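Local coordinates for protein mannan endo-1,6-alpha-mannosidase (PDB 6RY0) that probably acts on alpha-1,6-mannosidic linkages as a family 76 glycosidase or transglycosidase, linked to the transfer of GPI-anchored glycoproteins into the fungal cell wall, at residues A258-L266 and M320-H328; N216-D227 and Y277-R286. All coordinates share one frame; numbering follows the deposited sequence.

Interaction 1. Residues A258-L266 and M320-H328; sequences AQFSYNAAL and MLTFKGYVH
The rings of Tyr262 and Phe323 lie face to face, their centroids 3.6 Å apart and their planes only 8° from parallel, so that nearly every carbon of one ring sits over the other. The closest pair is Tyr262 CZ over Phe323 CZ at 3.4 Å. On its opposite face the Phe323 ring meets CA of Met320, three residues earlier in its own chain, and it is thus held flat between a ring and the backbone. Phe260 completes the aromatic cluster: its CD1 touches CE2 of Phe323 at 3.7 Å, at the edge of the Phe323 ring, with the two planes 84° apart. Farther along Phe260, CE1 receives the methyl CE of Met320 at 3.7 Å. The sulfur SD lies obliquely to the same ring, which makes this a Met-aromatic contact.

Phe260 is the N-cap residue of helix 261-278, and the stack joins the start of this helix to the N-terminal part of helix 323-337. Their short axes run nearly parallel, 8.7 Å apart, consistent with neighbouring inner helices of the (alpha/alpha)6 barrel known for this family. Tyr262 carries CG between its backbone N and carbonyl carbon (chi1 78°), which lays the ring across toward Phe323.

One turn further along helix 323-337, the methyl CG2 of Val327 packs on Ser261 OG at 3.3 Å and on Ala265 CB at 4.0 Å. Ser261 OG also rests against Phe323 CB, while its hydrogen bond goes to Glu306 OE1. Helix 281-298 backs this side, with Phe298 against Ser261, and Ile197 of helix 196-213 touches Tyr262. Side chain to side chain, Tyr262 is about 9 Å from Asp129, a calcium ligand in a structure of this protein, although no calcium is bound there in this model.

Interaction 2. Residues N216-D227 and Y277-R286; sequences NTYAEWAEKIFD and YTEDQKWKDR
The turn between helices 261-278 and 281-298 is met by helix 216-231 through Glu223, a knob set among Thr278, Lys282, Trp283 and Arg286. Glu223 was modelled in two conformers. In the one described, Trp283 NE1 donates to Glu223 OE2 at 2.8 Å along an almost straight line (174°), from above the carboxylate plane, while OE1 forms a weak salt bridge with Lys282 NZ.

Phe226, with CG anti to the backbone N (chi1 -169°), turns its ring face to the far edge of the same indole, a T-shaped pair with Trp283 CH2 3.6 Å from Phe226 CG. The pair ties helix 216-231 to helix 281-298, probably neighbouring outer helices of the barrel. With an alanine in place of Trp283, Glu223 OE2 would probably lose its indole donor and a gap would be likely to open over the Phe226 face.

Arg286, extended from CG to NE, slides past Phe226 with guanidinium and ring planes 9° apart, its CD 3.6 Å from Phe226 CE1, and reaches Asp227 OD1 with NH1 in a weak, long salt bridge. Water 2 links Asp227 OD2, Lys282 NZ and Arg286 NH2. Asp280 OD1 caps the following helix by accepting from Lys282 N, and Asp280 OD2 reaches Glu223 OE2 through water 1.

Overall arrangement
Both contacts draw on helix 261-278, interaction 1 at its first turns and interaction 2 at its last residues, with centres 22 Å apart and nearest atoms about 7 Å apart. Interaction 1 is buried near the middle of the chain, and no hydrogen bond crosses it; stacked rings and methyl groups do the joining. Interaction 2 lies farther out and is partly buried, and combines one T-shaped aromatic pair with charged groups and bridging waters. Helix 281-298 is shared too: its first turns take part in interaction 2, while its far end backs segment 258-266, Phe298 against Ser261 and Ile294 against Ala264. The second calcium site, without its ion in this model, lies near interaction 1, whereas interaction 2 is remote from the annotated sites.

Interaction 1. Residues A258-L266 and M320-H328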
# COMPACT_ATOMS: atom_id res chain seq x y z
N ALA A 258 -18.10 -2.65 5.79
CA ALA A 258 -17.58 -2.48 4.44
C ALA A 258 -16.26 -3.22 4.31
O ALA A 258 -15.38 -3.11 5.16
CB ALA A 258 -17.36 -1.00 4.12
N GLN A 259 -16.12 -3.95 3.22
CA GLN A 259 -14.96 -4.78 2.89
C GLN A 259 -14.18 -4.17 1.74
O GLN A 259 -14.51 -4.39 0.57
CB GLN A 259 -15.40 -6.19 2.55
CG GLN A 259 -15.98 -6.97 3.74
CD GLN A 259 -16.45 -8.34 3.30
OE1 GLN A 259 -15.61 -9.18 2.86
NE2 GLN A 259 -17.70 -8.60 3.43
N PHE A 260 -13.15 -3.40 2.07
CA PHE A 260 -12.28 -2.81 1.07
C PHE A 260 -11.14 -3.78 0.78
O PHE A 260 -10.53 -4.35 1.71
CB PHE A 260 -11.76 -1.45 1.51
CG PHE A 260 -12.84 -0.41 1.59
CD1 PHE A 260 -13.32 0.16 0.44
CD2 PHE A 260 -13.41 -0.06 2.79
CE1 PHE A 260 -14.34 1.08 0.48
CE2 PHE A 260 -14.44 0.87 2.85
CZ PHE A 260 -14.90 1.42 1.70
N SER A 261 -10.81 -3.93 -0.50
CA SER A 261 -9.87 -4.96 -0.91
C SER A 261 -8.52 -4.82 -0.23
O SER A 261 -7.90 -5.82 0.16
CB SER A 261 -9.72 -4.90 -2.42
OG SER A 261 -9.10 -3.71 -2.86
N TYR A 262 -8.06 -3.58 -0.08
CA TYR A 262 -6.70 -3.37 0.43
C TYR A 262 -6.56 -3.77 1.89
O TYR A 262 -5.45 -4.01 2.33
CB TYR A 262 -6.20 -1.94 0.17
CG TYR A 262 -6.70 -0.81 1.07
CD1 TYR A 262 -7.99 -0.80 1.62
CD2 TYR A 262 -5.88 0.26 1.34
CE1 TYR A 262 -8.44 0.24 2.41
CE2 TYR A 262 -6.35 1.32 2.12
CZ TYR A 262 -7.62 1.30 2.68
OH TYR A 262 -8.08 2.31 3.48
N ASN A 263 -7.64 -3.78 2.65
CA ASN A 263 -7.55 -4.19 4.05
C ASN A 263 -7.23 -5.67 4.18
O ASN A 263 -6.24 -6.06 4.82
CB ASN A 263 -8.84 -3.84 4.82
CG ASN A 263 -8.84 -2.44 5.35
OD1 ASN A 263 -7.79 -1.91 5.70
ND2 ASN A 263 -10.03 -1.85 5.48
N ALA A 264 -8.01 -6.52 3.54
CA ALA A 264 -7.71 -7.95 3.57
C ALA A 264 -6.37 -8.23 2.92
O ALA A 264 -5.60 -9.05 3.42
CB ALA A 264 -8.83 -8.76 2.91
N ALA A 265 -6.08 -7.59 1.80
CA ALA A 265 -4.83 -7.88 1.11
C ALA A 265 -3.61 -7.45 1.93
O ALA A 265 -2.58 -8.15 1.89
CB ALA A 265 -4.78 -7.22 -0.28
N LEU A 266 -3.68 -6.34 2.66
CA LEU A 266 -2.55 -5.92 3.46
C LEU A 266 -2.33 -6.89 4.61
O LEU A 266 -1.19 -7.20 4.96
CB LEU A 266 -2.75 -4.48 3.95
CG LEU A 266 -1.51 -3.87 4.62
CD1 LEU A 266 -0.25 -4.04 3.78
CD2 LEU A 266 -1.77 -2.40 4.85
N MET A 320 -10.21 4.94 -3.18
CA MET A 320 -10.66 3.59 -3.51
C MET A 320 -10.22 3.10 -4.89
O MET A 320 -10.04 1.90 -5.10
CB MET A 320 -12.20 3.51 -3.41
CG MET A 320 -12.71 3.75 -2.01
SD MET A 320 -14.51 3.95 -2.01
CE MET A 320 -14.73 4.67 -0.38
N LEU A 321 -10.01 4.03 -5.82
CA LEU A 321 -9.57 3.69 -7.17
C LEU A 321 -8.17 3.09 -7.21
O LEU A 321 -7.79 2.48 -8.20
CB LEU A 321 -9.69 4.93 -8.05
CG LEU A 321 -11.10 5.51 -8.20
CD1 LEU A 321 -11.04 6.89 -8.78
CD2 LEU A 321 -12.00 4.60 -9.02
N THR A 322 -7.41 3.28 -6.13
CA THR A 322 -6.05 2.77 -6.05
C THR A 322 -5.96 1.37 -5.45
O THR A 322 -4.92 0.72 -5.56
CB THR A 322 -5.14 3.67 -5.21
OG1 THR A 322 -5.48 3.56 -3.82
CG2 THR A 322 -5.22 5.11 -5.65
N PHE A 323 -7.02 0.90 -4.80
CA PHE A 323 -6.83 -0.28 -3.94
C PHE A 323 -6.48 -1.52 -4.73
O PHE A 323 -5.63 -2.32 -4.30
CB PHE A 323 -8.06 -0.54 -3.06
CG PHE A 323 -8.41 0.52 -2.06
CD1 PHE A 323 -7.52 1.55 -1.69
CD2 PHE A 323 -9.66 0.50 -1.44
CE1 PHE A 323 -7.89 2.51 -0.76
CE2 PHE A 323 -10.01 1.44 -0.50
CZ PHE A 323 -9.13 2.45 -0.17
N LYS A 324 -7.14 -1.73 -5.87
CA LYS A 324 -6.92 -2.98 -6.60
C LYS A 324 -5.48 -3.08 -7.12
O LYS A 324 -4.96 -4.19 -7.29
CB LYS A 324 -7.99 -3.18 -7.69
CG LYS A 324 -8.06 -2.07 -8.72
CD LYS A 324 -9.13 -2.33 -9.78
CE LYS A 324 -10.51 -2.54 -9.20
NZ LYS A 324 -11.58 -2.46 -10.24
N GLY A 325 -4.79 -1.96 -7.35
CA GLY A 325 -3.38 -2.04 -7.69
C GLY A 325 -2.53 -2.61 -6.57
O GLY A 325 -1.61 -3.40 -6.78
N TYR A 326 -2.80 -2.14 -5.34
CA TYR A 326 -2.11 -2.70 -4.17
C TYR A 326 -2.40 -4.18 -4.02
O TYR A 326 -1.50 -4.97 -3.72
CB TYR A 326 -2.52 -2.00 -2.86
CG TYR A 326 -2.56 -0.51 -2.96
CD1 TYR A 326 -1.70 0.21 -3.77
CD2 TYR A 326 -3.48 0.21 -2.23
CE1 TYR A 326 -1.78 1.58 -3.88
CE2 TYR A 326 -3.56 1.59 -2.30
CZ TYR A 326 -2.72 2.27 -3.14
OH TYR A 326 -2.79 3.64 -3.30
N VAL A 327 -3.64 -4.59 -4.25
CA VAL A 327 -4.01 -6.00 -4.17
C VAL A 327 -3.10 -6.82 -5.08
O VAL A 327 -2.52 -7.83 -4.68
CB VAL A 327 -5.50 -6.21 -4.50
CG1 VAL A 327 -5.81 -7.68 -4.58
CG2 VAL A 327 -6.38 -5.50 -3.50
N HIS A 328 -2.97 -6.38 -6.34
CA HIS A 328 -2.11 -7.11 -7.26
C HIS A 328 -0.66 -7.16 -6.80
O HIS A 328 -0.05 -8.23 -6.77
CB HIS A 328 -2.17 -6.47 -8.67
CG HIS A 328 -3.30 -7.00 -9.51
ND1 HIS A 328 -3.07 -7.93 -10.49
CD2 HIS A 328 -4.64 -6.75 -9.55
CE1 HIS A 328 -4.23 -8.23 -11.07
NE2 HIS A 328 -5.21 -7.53 -10.53

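Interaction 2. Residues N216-D227 and Y277-R286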
# COMPACT_ATOMS: atom_id res chain seq x y z
N ASN A 216 13.38 -9.51 16.64
CA ASN A 216 12.11 -10.09 17.05
C ASN A 216 11.14 -9.11 17.69
O ASN A 216 9.96 -9.41 17.76
CB ASN A 216 12.32 -11.22 18.03
CG ASN A 216 12.89 -12.45 17.38
OD1 ASN A 216 12.79 -12.66 16.17
ND2 ASN A 216 13.48 -13.31 18.19
N THR A 217 11.60 -7.95 18.15
CA THR A 217 10.68 -7.01 18.76
C THR A 217 9.67 -6.50 17.73
O THR A 217 8.51 -6.28 18.06
CB THR A 217 11.43 -5.90 19.47
OG1 THR A 217 12.15 -6.50 20.54
CG2 THR A 217 10.47 -4.83 20.01
N TYR A 218 10.11 -6.33 16.48
CA TYR A 218 9.18 -5.99 15.43
C TYR A 218 8.07 -7.05 15.32
O TYR A 218 6.88 -6.74 15.16
CB TYR A 218 9.87 -5.86 14.08
CG TYR A 218 10.87 -4.75 13.96
CD1 TYR A 218 10.50 -3.42 14.06
CD2 TYR A 218 12.19 -5.02 13.64
CE1 TYR A 218 11.43 -2.41 13.88
CE2 TYR A 218 13.13 -4.01 13.48
CZ TYR A 218 12.74 -2.71 13.58
OH TYR A 218 13.73 -1.75 13.42
N ALA A 219 8.48 -8.30 15.32
CA ALA A 219 7.54 -9.42 15.16
C ALA A 219 6.59 -9.53 16.32
O ALA A 219 5.43 -9.86 16.12
CB ALA A 219 8.32 -10.71 15.01
N GLU A 220 7.07 -9.30 17.54
CA GLU A 220 6.18 -9.40 18.70
C GLU A 220 5.09 -8.33 18.63
O GLU A 220 3.92 -8.61 18.93
CB GLU A 220 7.00 -9.28 19.99
CG GLU A 220 8.02 -10.33 20.23
CD GLU A 220 9.04 -9.94 21.29
OE1 GLU A 220 8.88 -8.88 21.96
OE2 GLU A 220 10.03 -10.69 21.45
N TRP A 221 5.45 -7.12 18.21
CA TRP A 221 4.44 -6.09 17.98
C TRP A 221 3.46 -6.49 16.88
O TRP A 221 2.25 -6.26 17.00
CB TRP A 221 5.10 -4.76 17.66
CG TRP A 221 5.42 -3.90 18.82
CD1 TRP A 221 6.65 -3.70 19.40
CD2 TRP A 221 4.53 -3.03 19.48
NE1 TRP A 221 6.57 -2.75 20.38
CE2 TRP A 221 5.27 -2.30 20.43
CE3 TRP A 221 3.18 -2.77 19.34
CZ2 TRP A 221 4.70 -1.32 21.22
CZ3 TRP A 221 2.61 -1.83 20.14
CH2 TRP A 221 3.36 -1.11 21.07
N ALA A 222 3.99 -7.02 15.78
CA ALA A 222 3.10 -7.42 14.68
C ALA A 222 2.10 -8.45 15.16
O ALA A 222 0.91 -8.38 14.85
CB ALA A 222 3.93 -7.93 13.53
N GLU A 223 2.57 -9.45 15.92
CA GLU A 223 1.71 -10.49 16.51
C GLU A 223 0.62 -9.82 17.35
O GLU A 223 -0.56 -10.18 17.28
CB GLU A 223 2.52 -11.50 17.39
CG GLU A 223 3.68 -12.39 16.76
CD GLU A 223 3.30 -13.86 16.38
OE1 GLU A 223 2.09 -14.16 16.49
OE2 GLU A 223 4.21 -14.70 15.93
N LYS A 224 1.03 -8.89 18.21
CA LYS A 224 0.10 -8.25 19.12
C LYS A 224 -0.99 -7.53 18.35
O LYS A 224 -2.19 -7.60 18.70
CB LYS A 224 0.88 -7.27 20.01
CG LYS A 224 0.07 -6.53 21.03
CD LYS A 224 0.98 -5.62 21.85
CE LYS A 224 0.61 -5.47 23.31
NZ LYS A 224 -0.65 -4.75 23.39
N ILE A 225 -0.61 -6.78 17.31
CA ILE A 225 -1.61 -6.00 16.58
C ILE A 225 -2.53 -6.90 15.77
O ILE A 225 -3.75 -6.65 15.71
CB ILE A 225 -0.92 -4.96 15.68
CG1 ILE A 225 -0.16 -3.96 16.49
CG2 ILE A 225 -1.90 -4.34 14.69
CD1 ILE A 225 -1.06 -3.02 17.26
N PHE A 226 -2.00 -7.95 15.16
CA PHE A 226 -2.85 -8.90 14.45
C PHE A 226 -3.85 -9.53 15.40
O PHE A 226 -5.04 -9.65 15.10
CB PHE A 226 -2.00 -9.97 13.78
CG PHE A 226 -2.81 -10.80 12.83
CD1 PHE A 226 -3.52 -11.89 13.27
CD2 PHE A 226 -2.85 -10.49 11.46
CE1 PHE A 226 -4.27 -12.65 12.36
CE2 PHE A 226 -3.58 -11.23 10.57
CZ PHE A 226 -4.29 -12.29 11.03
N ASP A 227 -3.37 -9.94 16.58
CA ASP A 227 -4.24 -10.58 17.53
C ASP A 227 -5.33 -9.63 18.02
O ASP A 227 -6.45 -10.07 18.29
CB ASP A 227 -3.43 -11.17 18.67
CG ASP A 227 -2.65 -12.43 18.25
OD1 ASP A 227 -2.84 -12.95 17.12
OD2 ASP A 227 -1.82 -12.86 19.05
N TYR A 277 9.00 -15.48 8.27
CA TYR A 277 9.94 -15.19 9.35
C TYR A 277 9.88 -16.24 10.46
O TYR A 277 10.92 -16.73 10.91
CB TYR A 277 9.62 -13.81 9.90
CG TYR A 277 10.57 -13.37 10.98
CD1 TYR A 277 11.90 -13.11 10.69
CD2 TYR A 277 10.15 -13.20 12.29
CE1 TYR A 277 12.77 -12.67 11.65
CE2 TYR A 277 11.05 -12.75 13.29
CZ TYR A 277 12.35 -12.49 12.92
OH TYR A 277 13.30 -12.01 13.81
N THR A 278 8.67 -16.58 10.90
CA THR A 278 8.50 -17.43 12.07
C THR A 278 8.46 -18.92 11.77
O THR A 278 8.78 -19.73 12.64
CB THR A 278 7.21 -17.10 12.86
OG1 THR A 278 6.06 -17.47 12.10
CG2 THR A 278 7.14 -15.64 13.27
N GLU A 279 7.99 -19.28 10.59
CA GLU A 279 7.69 -20.68 10.25
C GLU A 279 6.70 -21.30 11.23
O GLU A 279 6.65 -22.51 11.36
CB GLU A 279 8.97 -21.52 10.08
CG GLU A 279 9.80 -20.97 8.97
CD GLU A 279 11.07 -21.77 8.77
OE1 GLU A 279 11.29 -22.77 9.47
OE2 GLU A 279 11.86 -21.41 7.90
N ASP A 280 5.89 -20.48 11.87
CA ASP A 280 4.88 -20.96 12.80
C ASP A 280 3.63 -21.30 11.99
O ASP A 280 3.09 -20.46 11.26
CB ASP A 280 4.61 -19.86 13.84
CG ASP A 280 3.68 -20.26 14.97
OD1 ASP A 280 2.81 -21.13 14.77
OD2 ASP A 280 3.80 -19.64 16.07
N GLN A 281 3.15 -22.53 12.13
CA GLN A 281 1.95 -22.97 11.43
C GLN A 281 0.77 -22.04 11.61
O GLN A 281 -0.07 -21.92 10.72
CB GLN A 281 1.57 -24.37 11.93
CG GLN A 281 0.37 -24.99 11.24
CD GLN A 281 0.59 -25.26 9.79
OE1 GLN A 281 1.70 -25.61 9.36
NE2 GLN A 281 -0.47 -25.11 9.01
N LYS A 282 0.67 -21.37 12.75
CA LYS A 282 -0.47 -20.47 12.94
C LYS A 282 -0.48 -19.37 11.87
O LYS A 282 -1.54 -18.95 11.42
CB LYS A 282 -0.52 -19.88 14.35
CG LYS A 282 0.36 -18.73 14.66
CD LYS A 282 0.20 -18.30 16.13
CE LYS A 282 1.09 -17.10 16.44
NZ LYS A 282 1.11 -16.78 17.85
N TRP A 283 0.69 -18.90 11.47
CA TRP A 283 0.77 -17.91 10.42
C TRP A 283 0.45 -18.48 9.05
O TRP A 283 -0.14 -17.78 8.24
CB TRP A 283 2.11 -17.16 10.44
CG TRP A 283 2.20 -16.21 11.59
CD1 TRP A 283 3.02 -16.30 12.68
CD2 TRP A 283 1.43 -15.02 11.77
NE1 TRP A 283 2.80 -15.26 13.54
CE2 TRP A 283 1.83 -14.45 13.00
CE3 TRP A 283 0.46 -14.38 11.01
CZ2 TRP A 283 1.27 -13.26 13.47
CZ3 TRP A 283 -0.08 -13.21 11.50
CH2 TRP A 283 0.30 -12.68 12.72
N LYS A 284 0.84 -19.71 8.77
CA LYS A 284 0.41 -20.35 7.54
C LYS A 284 -1.10 -20.42 7.48
O LYS A 284 -1.71 -20.15 6.45
CB LYS A 284 1.02 -21.74 7.36
CG LYS A 284 0.71 -22.30 5.98
CD LYS A 284 1.32 -23.66 5.75
CE LYS A 284 0.96 -24.21 4.37
NZ LYS A 284 -0.50 -24.45 4.21
N ASP A 285 -1.72 -20.81 8.59
CA ASP A 285 -3.17 -20.91 8.64
C ASP A 285 -3.82 -19.58 8.39
O ASP A 285 -4.85 -19.49 7.70
CB ASP A 285 -3.64 -21.44 10.01
CG ASP A 285 -3.24 -22.85 10.30
OD1 ASP A 285 -2.89 -23.59 9.36
OD2 ASP A 285 -3.32 -23.24 11.47
N ARG A 286 -3.24 -18.51 8.96
CA ARG A 286 -3.78 -17.17 8.77
C ARG A 286 -3.63 -16.71 7.32
O ARG A 286 -4.56 -16.14 6.76
CB ARG A 286 -3.11 -16.19 9.75
CG ARG A 286 -3.51 -16.45 11.19
CD ARG A 286 -2.58 -15.82 12.19
NE ARG A 286 -2.93 -16.28 13.52
CZ ARG A 286 -2.49 -15.76 14.63
NH1 ARG A 286 -1.66 -14.72 14.61
NH2 ARG A 286 -2.89 -16.29 15.79
O HOH W 1 5.29 -17.34 16.41
O HOH W 2 -1.46 -15.60 18.29